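Local coordinates for protein FdxN element excision controlling factor XisI (Anabaena variabilis ATCC 29413, PDB 2NVM) that probably takes part, with XisF and XisH, in controlling the site-specific excision of the fdxN element from nitrogen-fixation genes, at residues 16-21 against 95-100. Residues are numbered along the deposited sequence; the frame is centred on the assembly and turned at random.
Sequences IKKYYD and VDEMLV
Lys18 and Tyr19, neighbours on one helix, both reach Glu97 on another, across a gap that the backbones leave wide: even the nearest alpha carbons, Lys18 CA and Glu97 CA, are 10.4 Å apart. Residues 16-21 and 95-100 are both helical, and at this separation the contact is made by side chains alone, burying a modest 135 Å² in all. Glu97 supplies the largest share, its carboxylate meeting the end of the lysine chain with one oxygen and the tyrosine ring with the other. Lys18 NZ donates to Glu97 OE2 at 2.9 Å in a salt bridge, meeting that oxygen on its syn side but 30° out of the carboxylate plane. With CG of Lys18 anti to the backbone N (chi1 177°) and the chain extended beyond it, the ammonium group is carried across the gap, and its methylenes accompany the bond, Lys18 CE lying 3.2 Å from Glu97 OE2. The other oxygen, Glu97 OE1, comes to 3.2 Å from Tyr19 CE2, approaching the ring obliquely, with the ring and carboxylate planes 48° apart. Tyr19 OH lies 3.6 Å from Glu97 CD, a van der Waals approach. An alanine in place of Glu97 is likely to leave the Lys18 ammonium without this carboxylate mate and to open a gap beside the Tyr19 ring. The bridge is thus a surface link between helix 4-23 and the short helix 93-100. Tyr19 also packs on Thr90, Ala93 and Ile94, extending the contact to the start of the short helix. Beneath it, both helices rest on the beta-sheet: Ile16 packs on Leu47 and Ile49 of strand 44-50, whereas Val95 and the selenomethionine Met98 pack on strand 82-87.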
loop_
_atom_site.group_PDB
_atom_site.type_symbol
_atom_site.label_atom_id
_atom_site.label_comp_id
_atom_site.label_asym_id
_atom_site.label_seq_id
_atom_site.Cartn_x
_atom_site.Cartn_y
_atom_site.Cartn_z
ATOM N N ILE B 16 11.667 0.597 6.622
ATOM C CA ILE B 16 10.572 1.437 6.077
ATOM C C ILE B 16 10.252 2.632 7.016
ATOM O O ILE B 16 10.180 3.771 6.546
ATOM C CB ILE B 16 9.317 0.585 5.625
ATOM C CG1 ILE B 16 8.483 1.359 4.585
ATOM C CG2 ILE B 16 8.486 0.112 6.825
ATOM C CD1 ILE B 16 7.257 0.609 4.041
ATOM N N LYS B 17 10.184 2.372 8.329
ATOM C CA LYS B 17 9.962 3.419 9.342
ATOM C C LYS B 17 11.116 4.419 9.428
ATOM O O LYS B 17 10.856 5.602 9.655
ATOM C CB LYS B 17 9.685 2.830 10.736
ATOM C CG LYS B 17 8.352 2.099 10.840
ATOM C CD LYS B 17 8.173 1.453 12.217
ATOM C CE LYS B 17 6.865 0.656 12.307
ATOM N NZ LYS B 17 6.675 0.070 13.665
ATOM N N LYS B 18 12.363 3.949 9.248
ATOM C CA LYS B 18 13.568 4.806 9.277
ATOM C C LYS B 18 13.489 5.873 8.194
ATOM O O LYS B 18 13.531 7.053 8.513
ATOM C CB LYS B 18 14.880 3.984 9.152
ATOM C CG LYS B 18 16.188 4.789 9.092
ATOM C CD LYS B 18 17.416 3.885 9.223
ATOM C CE LYS B 18 18.723 4.706 9.211
ATOM N NZ LYS B 18 19.940 3.944 9.650
ATOM N N TYR B 19 13.349 5.444 6.937
ATOM C CA TYR B 19 13.227 6.375 5.792
ATOM C C TYR B 19 11.951 7.215 5.794
ATOM O O TYR B 19 11.980 8.333 5.271
ATOM C CB TYR B 19 13.435 5.669 4.441
ATOM C CG TYR B 19 14.860 5.227 4.251
ATOM C CD1 TYR B 19 15.852 6.149 3.858
ATOM C CD2 TYR B 19 15.243 3.903 4.495
ATOM C CE1 TYR B 19 17.202 5.750 3.694
ATOM C CE2 TYR B 19 16.578 3.490 4.337
ATOM C CZ TYR B 19 17.554 4.414 3.931
ATOM O OH TYR B 19 18.858 3.999 3.780
ATOM N N TYR B 20 10.862 6.681 6.368
ATOM C CA TYR B 20 9.588 7.410 6.531
ATOM C C TYR B 20 9.811 8.589 7.490
ATOM O O TYR B 20 9.522 9.729 7.125
ATOM C CB TYR B 20 8.466 6.491 7.057
ATOM C CG TYR B 20 7.111 7.162 7.217
ATOM C CD1 TYR B 20 6.237 7.247 6.134
ATOM C CD2 TYR B 20 6.698 7.708 8.450
ATOM C CE1 TYR B 20 4.964 7.871 6.251
ATOM C CE2 TYR B 20 5.434 8.339 8.587
ATOM C CZ TYR B 20 4.572 8.413 7.481
ATOM O OH TYR B 20 3.338 9.012 7.605
ATOM N N ASP B 21 10.342 8.299 8.686
ATOM C CA ASP B 21 10.656 9.330 9.715
ATOM C C ASP B 21 11.680 10.355 9.218
ATOM O O ASP B 21 11.531 11.554 9.463
ATOM C CB ASP B 21 11.170 8.704 11.031
ATOM C CG ASP B 21 10.099 7.900 11.791
ATOM O OD1 ASP B 21 8.947 7.724 11.311
ATOM O OD2 ASP B 21 10.432 7.430 12.902
ATOM N N VAL B 95 18.932 -1.282 0.336
ATOM C CA VAL B 95 19.602 -2.579 0.095
ATOM C C VAL B 95 20.814 -2.743 1.019
ATOM O O VAL B 95 21.010 -3.827 1.561
ATOM C CB VAL B 95 19.988 -2.798 -1.396
ATOM C CG1 VAL B 95 20.985 -3.945 -1.568
ATOM C CG2 VAL B 95 18.736 -3.027 -2.225
ATOM N N ASP B 96 21.595 -1.669 1.185
ATOM C CA ASP B 96 22.747 -1.644 2.090
ATOM C C ASP B 96 22.319 -1.987 3.516
ATOM O O ASP B 96 22.980 -2.781 4.181
ATOM C CB ASP B 96 23.457 -0.275 2.079
ATOM C CG ASP B 96 24.169 0.016 0.758
ATOM O OD1 ASP B 96 24.957 -0.841 0.294
ATOM O OD2 ASP B 96 23.972 1.128 0.211
ATOM N N GLU B 97 21.187 -1.425 3.949
ATOM C CA GLU B 97 20.645 -1.703 5.288
ATOM C C GLU B 97 20.240 -3.173 5.474
ATOM O O GLU B 97 20.503 -3.746 6.536
ATOM C CB GLU B 97 19.560 -0.685 5.667
ATOM C CG GLU B 97 20.195 0.737 5.757
ATOM C CD GLU B 97 19.374 1.752 6.495
ATOM O OE1 GLU B 97 18.135 1.655 6.484
ATOM O OE2 GLU B 97 19.976 2.670 7.087
HETATM N N MSE B 98 19.704 -3.789 4.421
HETATM C CA MSE B 98 19.321 -5.214 4.439
HETATM C C MSE B 98 20.552 -6.133 4.510
HETATM O O MSE B 98 20.545 -7.087 5.288
HETATM C CB MSE B 98 18.462 -5.584 3.224
HETATM C CG MSE B 98 17.107 -4.902 3.193
HETATM SE SE MSE B 98 16.220 -5.245 1.514
HETATM C CE MSE B 98 14.734 -4.038 1.733
ATOM N N LEU B 99 21.593 -5.821 3.728
ATOM C CA LEU B 99 22.860 -6.585 3.732
ATOM C C LEU B 99 23.569 -6.470 5.085
ATOM O O LEU B 99 24.126 -7.459 5.552
ATOM C CB LEU B 99 23.801 -6.171 2.588
ATOM C CG LEU B 99 23.260 -6.356 1.164
ATOM C CD1 LEU B 99 24.242 -5.726 0.201
ATOM C CD2 LEU B 99 22.978 -7.809 0.801
ATOM N N VAL B 100 23.542 -5.267 5.682
ATOM C CA VAL B 100 24.068 -5.001 7.048
ATOM C C VAL B 100 23.244 -5.767 8.119
ATOM O O VAL B 100 23.770 -6.081 9.183
ATOM C CB VAL B 100 24.156 -3.463 7.357
ATOM C CG1 VAL B 100 24.430 -3.176 8.824
ATOM C CG2 VAL B 100 25.221 -2.821 6.485
#